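Local coordinates for protein 433aa long hypothetical phosphoribosylglycinamide formyl transferase (Pyrococcus horikoshii, PDB 2DWC) that binds ADP in the nucleotide pocket of an ATP-grasp protein of the PurT-like family, at residues I155-I164 against E197-I205. Sequence-based numbering, arbitrary orientation.
With ADP (adenosine-5'-diphosphate), chain H.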
ATOM      1  N   ILE B 155     -23.600 -27.946  31.446  1.00 40.01           N
ATOM      2  CA  ILE B 155     -22.433 -27.089  31.219  1.00 39.80           C
ATOM      3  C   ILE B 155     -22.257 -26.126  32.384  1.00 42.51           C
ATOM      4  O   ILE B 155     -21.135 -25.822  32.781  1.00 43.18           O
ATOM      5  CB  ILE B 155     -22.595 -26.283  29.913  1.00 40.53           C
ATOM      6  CG1 ILE B 155     -22.479 -27.227  28.709  1.00 38.59           C
ATOM      7  CG2 ILE B 155     -21.580 -25.159  29.867  1.00 31.64           C
ATOM      8  CD1 ILE B 155     -21.144 -27.940  28.599  1.00 40.08           C
ATOM      9  N   GLY B 156     -23.378 -25.659  32.931  1.00 43.20           N
ATOM     10  CA  GLY B 156     -23.339 -24.732  34.053  1.00 45.18           C
ATOM     11  C   GLY B 156     -23.519 -23.307  33.571  1.00 47.73           C
ATOM     12  O   GLY B 156     -23.126 -22.986  32.452  1.00 44.49           O
ATOM     13  N   TYR B 157     -24.110 -22.445  34.392  1.00 43.75           N
ATOM     14  CA  TYR B 157     -24.318 -21.068  33.975  1.00 45.54           C
ATOM     15  C   TYR B 157     -23.223 -20.171  34.545  1.00 48.86           C
ATOM     16  O   TYR B 157     -22.621 -20.493  35.568  1.00 53.59           O
ATOM     17  CB  TYR B 157     -25.697 -20.563  34.424  1.00 44.77           C
ATOM     18  CG  TYR B 157     -26.857 -21.458  34.020  1.00 48.88           C
ATOM     19  CD1 TYR B 157     -27.288 -22.497  34.857  1.00 52.52           C
ATOM     20  CD2 TYR B 157     -27.532 -21.261  32.814  1.00 45.79           C
ATOM     21  CE1 TYR B 157     -28.369 -23.314  34.498  1.00 47.66           C
ATOM     22  CE2 TYR B 157     -28.609 -22.068  32.445  1.00 41.18           C
ATOM     23  CZ  TYR B 157     -29.025 -23.094  33.293  1.00 50.72           C
ATOM     24  OH  TYR B 157     -30.094 -23.894  32.941  1.00 43.42           O
ATOM     25  N   PRO B 158     -22.911 -19.061  33.856  1.00 47.26           N
ATOM     26  CA  PRO B 158     -23.520 -18.631  32.595  1.00 45.20           C
ATOM     27  C   PRO B 158     -22.868 -19.438  31.471  1.00 39.31           C
ATOM     28  O   PRO B 158     -21.704 -19.812  31.577  1.00 39.61           O
ATOM     29  CB  PRO B 158     -23.133 -17.146  32.496  1.00 37.76           C
ATOM     30  CG  PRO B 158     -22.713 -16.783  33.868  1.00 54.64           C
ATOM     31  CD  PRO B 158     -22.022 -18.013  34.368  1.00 50.56           C
ATOM     32  N   CYS B 159     -23.614 -19.711  30.408  1.00 36.16           N
ATOM     33  CA  CYS B 159     -23.056 -20.446  29.278  1.00 35.76           C
ATOM     34  C   CYS B 159     -23.413 -19.735  27.971  1.00 32.32           C
ATOM     35  O   CYS B 159     -24.307 -18.888  27.931  1.00 36.32           O
ATOM     36  CB  CYS B 159     -23.550 -21.903  29.264  1.00 40.37           C
ATOM     37  SG  CYS B 159     -25.359 -22.105  29.270  1.00 39.15           S
ATOM     38  N   HIS B 160     -22.683 -20.064  26.911  1.00 34.30           N
ATOM     39  CA  HIS B 160     -22.914 -19.456  25.601  1.00 36.93           C
ATOM     40  C   HIS B 160     -23.592 -20.451  24.662  1.00 30.39           C
ATOM     41  O   HIS B 160     -23.105 -21.566  24.507  1.00 35.76           O
ATOM     42  CB  HIS B 160     -21.573 -19.050  24.967  1.00 34.81           C
ATOM     43  CG  HIS B 160     -20.814 -18.040  25.764  1.00 36.76           C
ATOM     44  ND1 HIS B 160     -20.898 -16.686  25.518  1.00 37.89           N
ATOM     45  CD2 HIS B 160     -19.981 -18.181  26.822  1.00 35.54           C
ATOM     46  CE1 HIS B 160     -20.146 -16.036  26.390  1.00 40.00           C
ATOM     47  NE2 HIS B 160     -19.579 -16.919  27.191  1.00 36.51           N
ATOM     48  N   THR B 161     -24.684 -20.046  24.028  1.00 33.94           N
ATOM     49  CA  THR B 161     -25.362 -20.921  23.068  1.00 32.55           C
ATOM     50  C   THR B 161     -25.157 -20.292  21.690  1.00 33.89           C
ATOM     51  O   THR B 161     -25.349 -19.093  21.522  1.00 35.95           O
ATOM     52  CB  THR B 161     -26.888 -21.020  23.322  1.00 35.48           C
ATOM     53  OG1 THR B 161     -27.473 -19.717  23.260  1.00 38.09           O
ATOM     54  CG2 THR B 161     -27.166 -21.626  24.689  1.00 36.76           C
ATOM     55  N   LYS B 162     -24.782 -21.104  20.713  1.00 35.46           N
ATOM     56  CA  LYS B 162     -24.539 -20.587  19.365  1.00 33.62           C
ATOM     57  C   LYS B 162     -25.135 -21.497  18.311  1.00 33.71           C
ATOM     58  O   LYS B 162     -25.024 -22.725  18.393  1.00 33.53           O
ATOM     59  CB  LYS B 162     -23.026 -20.452  19.111  1.00 29.40           C
ATOM     60  CG  LYS B 162     -22.239 -19.769  20.228  1.00 35.28           C
ATOM     61  CD  LYS B 162     -20.714 -19.924  20.037  1.00 33.24           C
ATOM     62  CE  LYS B 162     -19.924 -19.384  21.247  1.00 27.27           C
ATOM     63  NZ  LYS B 162     -18.440 -19.483  21.026  1.00 31.15           N
ATOM     64  N   ALA B 163     -25.767 -20.882  17.314  1.00 37.87           N
ATOM     65  CA  ALA B 163     -26.351 -21.619  16.203  1.00 39.49           C
ATOM     66  C   ALA B 163     -25.196 -22.275  15.440  1.00 40.36           C
ATOM     67  O   ALA B 163     -24.149 -21.647  15.215  1.00 38.71           O
ATOM     68  CB  ALA B 163     -27.115 -20.659  15.301  1.00 37.74           C
ATOM     69  N   ILE B 164     -25.376 -23.528  15.037  1.00 36.97           N
ATOM     70  CA  ILE B 164     -24.319 -24.256  14.329  1.00 43.95           C
ATOM     71  C   ILE B 164     -23.875 -23.619  13.003  1.00 47.22           C
ATOM     72  O   ILE B 164     -22.749 -23.833  12.548  1.00 42.96           O
ATOM     73  CB  ILE B 164     -24.738 -25.729  14.098  1.00 46.86           C
ATOM     74  CG1 ILE B 164     -23.704 -26.661  14.730  1.00 44.28           C
ATOM     75  CG2 ILE B 164     -24.885 -26.024  12.612  1.00 49.51           C
ATOM     76  CD1 ILE B 164     -23.536 -26.461  16.229  1.00 41.68           C
ATOM     77  N   GLU B 197     -32.649 -27.492  13.784  1.00 55.75           N
ATOM     78  CA  GLU B 197     -31.936 -26.504  14.587  1.00 52.72           C
ATOM     79  C   GLU B 197     -30.885 -27.162  15.483  1.00 52.13           C
ATOM     80  O   GLU B 197     -31.216 -27.909  16.401  1.00 58.29           O
ATOM     81  CB  GLU B 197     -32.921 -25.703  15.446  1.00 50.86           C
ATOM     82  CG  GLU B 197     -32.262 -24.589  16.264  1.00 52.57           C
ATOM     83  CD  GLU B 197     -33.245 -23.852  17.162  1.00 52.68           C
ATOM     84  OE1 GLU B 197     -32.806 -22.966  17.931  1.00 45.55           O
ATOM     85  OE2 GLU B 197     -34.454 -24.159  17.097  1.00 43.85           O
ATOM     86  N   LYS B 198     -29.618 -26.863  15.215  1.00 51.55           N
ATOM     87  CA  LYS B 198     -28.495 -27.417  15.971  1.00 42.88           C
ATOM     88  C   LYS B 198     -27.802 -26.280  16.742  1.00 48.61           C
ATOM     89  O   LYS B 198     -27.590 -25.191  16.208  1.00 42.38           O
ATOM     90  CB  LYS B 198     -27.511 -28.082  15.007  1.00 49.17           C
ATOM     91  CG  LYS B 198     -26.383 -28.831  15.684  1.00 53.09           C
ATOM     92  CD  LYS B 198     -26.630 -30.327  15.684  1.00 53.93           C
ATOM     93  CE  LYS B 198     -25.591 -31.036  16.535  1.00 56.17           C
ATOM     94  NZ  LYS B 198     -25.572 -32.514  16.350  1.00 61.25           N
ATOM     95  N   ILE B 199     -27.455 -26.525  18.003  1.00 39.25           N
ATOM     96  CA  ILE B 199     -26.827 -25.492  18.815  1.00 40.23           C
ATOM     97  C   ILE B 199     -25.631 -26.049  19.575  1.00 38.14           C
ATOM     98  O   ILE B 199     -25.621 -27.238  19.929  1.00 38.64           O
ATOM     99  CB  ILE B 199     -27.838 -24.926  19.855  1.00 44.40           C
ATOM    100  CG1 ILE B 199     -28.942 -24.133  19.145  1.00 52.03           C
ATOM    101  CG2 ILE B 199     -27.117 -24.067  20.878  1.00 40.20           C
ATOM    102  CD1 ILE B 199     -30.033 -23.606  20.077  1.00 50.41           C
ATOM    103  N   ILE B 200     -24.604 -25.218  19.786  1.00 33.23           N
ATOM    104  CA  ILE B 200     -23.469 -25.663  20.579  1.00 33.40           C
ATOM    105  C   ILE B 200     -23.558 -24.823  21.846  1.00 33.14           C
ATOM    106  O   ILE B 200     -23.800 -23.613  21.794  1.00 31.18           O
ATOM    107  CB  ILE B 200     -22.074 -25.464  19.874  1.00 33.42           C
ATOM    108  CG1 ILE B 200     -20.961 -25.918  20.821  1.00 35.40           C
ATOM    109  CG2 ILE B 200     -21.879 -24.009  19.459  1.00 30.04           C
ATOM    110  CD1 ILE B 200     -19.551 -25.878  20.240  1.00 33.64           C
ATOM    111  N   VAL B 201     -23.430 -25.491  22.986  1.00 35.72           N
ATOM    112  CA  VAL B 201     -23.498 -24.834  24.280  1.00 30.63           C
ATOM    113  C   VAL B 201     -22.110 -24.903  24.888  1.00 29.12           C
ATOM    114  O   VAL B 201     -21.565 -25.998  25.062  1.00 30.96           O
ATOM    115  CB  VAL B 201     -24.493 -25.567  25.235  1.00 33.19           C
ATOM    116  CG1 VAL B 201     -24.528 -24.850  26.581  1.00 34.85           C
ATOM    117  CG2 VAL B 201     -25.891 -25.587  24.614  1.00 35.01           C
ATOM    118  N   GLU B 202     -21.539 -23.747  25.229  1.00 30.51           N
ATOM    119  CA  GLU B 202     -20.185 -23.722  25.776  1.00 32.50           C
ATOM    120  C   GLU B 202     -20.067 -23.087  27.149  1.00 27.54           C
ATOM    121  O   GLU B 202     -20.785 -22.139  27.460  1.00 31.21           O
ATOM    122  CB  GLU B 202     -19.248 -22.909  24.854  1.00 29.10           C
ATOM    123  CG  GLU B 202     -19.238 -23.337  23.401  1.00 32.06           C
ATOM    124  CD  GLU B 202     -18.302 -22.457  22.552  1.00 36.34           C
ATOM    125  OE1 GLU B 202     -18.407 -22.494  21.315  1.00 30.41           O
ATOM    126  OE2 GLU B 202     -17.464 -21.738  23.137  1.00 30.55           O
ATOM    127  N   GLU B 203     -19.098 -23.559  27.932  1.00 31.64           N
ATOM    128  CA  GLU B 203     -18.858 -22.936  29.230  1.00 37.17           C
ATOM    129  C   GLU B 203     -18.286 -21.526  29.009  1.00 42.70           C
ATOM    130  O   GLU B 203     -17.617 -21.260  27.997  1.00 38.24           O
ATOM    131  CB  GLU B 203     -17.858 -23.747  30.050  1.00 39.40           C
ATOM    132  CG  GLU B 203     -16.573 -24.000  29.340  1.00 47.60           C
ATOM    133  CD  GLU B 203     -15.420 -24.250  30.282  1.00 45.78           C
ATOM    134  OE1 GLU B 203     -14.439 -24.858  29.836  1.00 36.73           O
ATOM    135  OE2 GLU B 203     -15.482 -23.835  31.462  1.00 52.86           O
ATOM    136  N   HIS B 204     -18.548 -20.619  29.947  1.00 36.14           N
ATOM    137  CA  HIS B 204     -18.032 -19.264  29.832  1.00 39.41           C
ATOM    138  C   HIS B 204     -16.573 -19.219  30.251  1.00 44.93           C
ATOM    139  O   HIS B 204     -16.221 -19.656  31.347  1.00 42.98           O
ATOM    140  CB  HIS B 204     -18.833 -18.298  30.705  1.00 46.58           C
ATOM    141  CG  HIS B 204     -18.310 -16.895  30.677  1.00 47.22           C
ATOM    142  ND1 HIS B 204     -18.389 -16.096  29.556  1.00 49.25           N
ATOM    143  CD2 HIS B 204     -17.681 -16.157  31.622  1.00 49.82           C
ATOM    144  CE1 HIS B 204     -17.833 -14.924  29.812  1.00 48.87           C
ATOM    145  NE2 HIS B 204     -17.396 -14.936  31.058  1.00 46.69           N
ATOM    146  N   ILE B 205     -15.712 -18.706  29.377  1.00 38.61           N
ATOM    147  CA  ILE B 205     -14.297 -18.597  29.702  1.00 39.92           C
ATOM    148  C   ILE B 205     -14.022 -17.181  30.195  1.00 41.49           C
ATOM    149  O   ILE B 205     -14.364 -16.197  29.530  1.00 36.70           O
ATOM    150  CB  ILE B 205     -13.394 -18.879  28.473  1.00 42.32           C
ATOM    151  CG1 ILE B 205     -13.634 -20.302  27.950  1.00 41.01           C
ATOM    152  CG2 ILE B 205     -11.930 -18.745  28.866  1.00 34.74           C
ATOM    153  CD1 ILE B 205     -13.407 -21.380  29.013  1.00 44.31           C
TER
HETATM  154  PB  ADP H 502     -18.603 -15.359  16.014  1.00 75.03           P
HETATM  155  O1B ADP H 502     -17.781 -15.500  14.791  1.00 77.88           O
HETATM  156  O2B ADP H 502     -18.749 -13.957  16.795  1.00 79.04           O
HETATM  157  O3B ADP H 502     -19.787 -16.391  16.366  1.00 74.12           O
HETATM  158  PA  ADP H 502     -18.079 -16.516  18.515  1.00 45.27           P
HETATM  159  O1A ADP H 502     -19.554 -16.591  18.608  1.00 70.72           O
HETATM  160  O2A ADP H 502     -17.409 -17.966  18.703  1.00 55.90           O
HETATM  161  O3A ADP H 502     -17.573 -15.979  17.085  1.00 70.87           O
HETATM  162  O5' ADP H 502     -17.453 -15.548  19.635  1.00 56.51           O
HETATM  163  C5' ADP H 502     -17.845 -14.176  19.705  1.00 51.07           C
HETATM  164  C4' ADP H 502     -17.403 -13.606  21.052  1.00 55.00           C
HETATM  165  O4' ADP H 502     -18.218 -14.079  22.137  1.00 44.72           O
HETATM  166  C3' ADP H 502     -15.996 -14.108  21.373  1.00 54.03           C
HETATM  167  O3' ADP H 502     -15.043 -13.304  20.672  1.00 56.85           O
HETATM  168  C2' ADP H 502     -15.984 -13.757  22.858  1.00 49.53           C
HETATM  169  O2' ADP H 502     -15.949 -12.336  23.009  1.00 49.12           O
HETATM  170  C1' ADP H 502     -17.358 -14.285  23.273  1.00 47.83           C
HETATM  171  N9  ADP H 502     -17.312 -15.743  23.535  1.00 45.52           N
HETATM  172  C8  ADP H 502     -17.619 -16.711  22.678  1.00 42.23           C
HETATM  173  N7  ADP H 502     -17.481 -17.895  23.276  1.00 34.96           N
HETATM  174  C5  ADP H 502     -17.089 -17.677  24.522  1.00 40.79           C
HETATM  175  C6  ADP H 502     -16.777 -18.500  25.602  1.00 42.75           C
HETATM  176  N6  ADP H 502     -16.903 -19.818  25.502  1.00 32.22           N
HETATM  177  N1  ADP H 502     -16.380 -17.935  26.752  1.00 34.78           N
HETATM  178  C2  ADP H 502     -16.287 -16.623  26.876  1.00 37.62           C
HETATM  179  N3  ADP H 502     -16.579 -15.812  25.872  1.00 40.78           N
HETATM  180  C4  ADP H 502     -16.978 -16.303  24.694  1.00 45.22           C
HETATM  181  O   HOH W   1     -19.976 -21.583  32.388  1.00 44.09           O
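His160 with Glu202 and Lys162 with Ile200 form two antiparallel hydrogen-bonded pairs, and Ile164 N extends the ladder to Lys198 O, the strand axes approaching to 4.6 Å, with their N-to-C directions at 160°. A water bridges Pro158 O and His204 N. The face bearing His160, Lys162, Ile200 and Glu202 turns to the nucleotide. With CG beside the backbone N (chi1 -61°), one face of the His160 imidazole lies against the adenine, ADP C5 over the ring centre, 3.7 Å above its plane. Its NE2 meets His204 ND1 at 2.8 Å in a hydrogen bond that either ring could donate; the imidazoles join rim to rim, planes 25° apart. The extended Lys162 chain rises from this face and brings NZ to ADP N7 (2.9 Å) and the alpha-phosphate oxygen O2A, while Glu202 OE1, 3.0 Å from NZ, closes a salt bridge whose hydrogen bond is weak. The Glu202 chain crosses it at about a right angle, and its OE2 takes bonds from ADP N6 and Ser137 OG. These are the central strands of the four-stranded antiparallel sheet of the ATP-grasp fold, and the chain from Glu203 to Ile205 reads the adenine edge: Glu203 O accepts from ADP N6, and Ile205 N donates to ADP N1 at 2.8 Å in a nearly straight bond. On the reverse face, Val201 CG1 touches Ile155 CG1 (3.8 Å) and Cys159 SG; helix 181-185 covers Thr161 and Ile199. Ile164 CG1 packs alongside Lys198 CG at 3.6 Å.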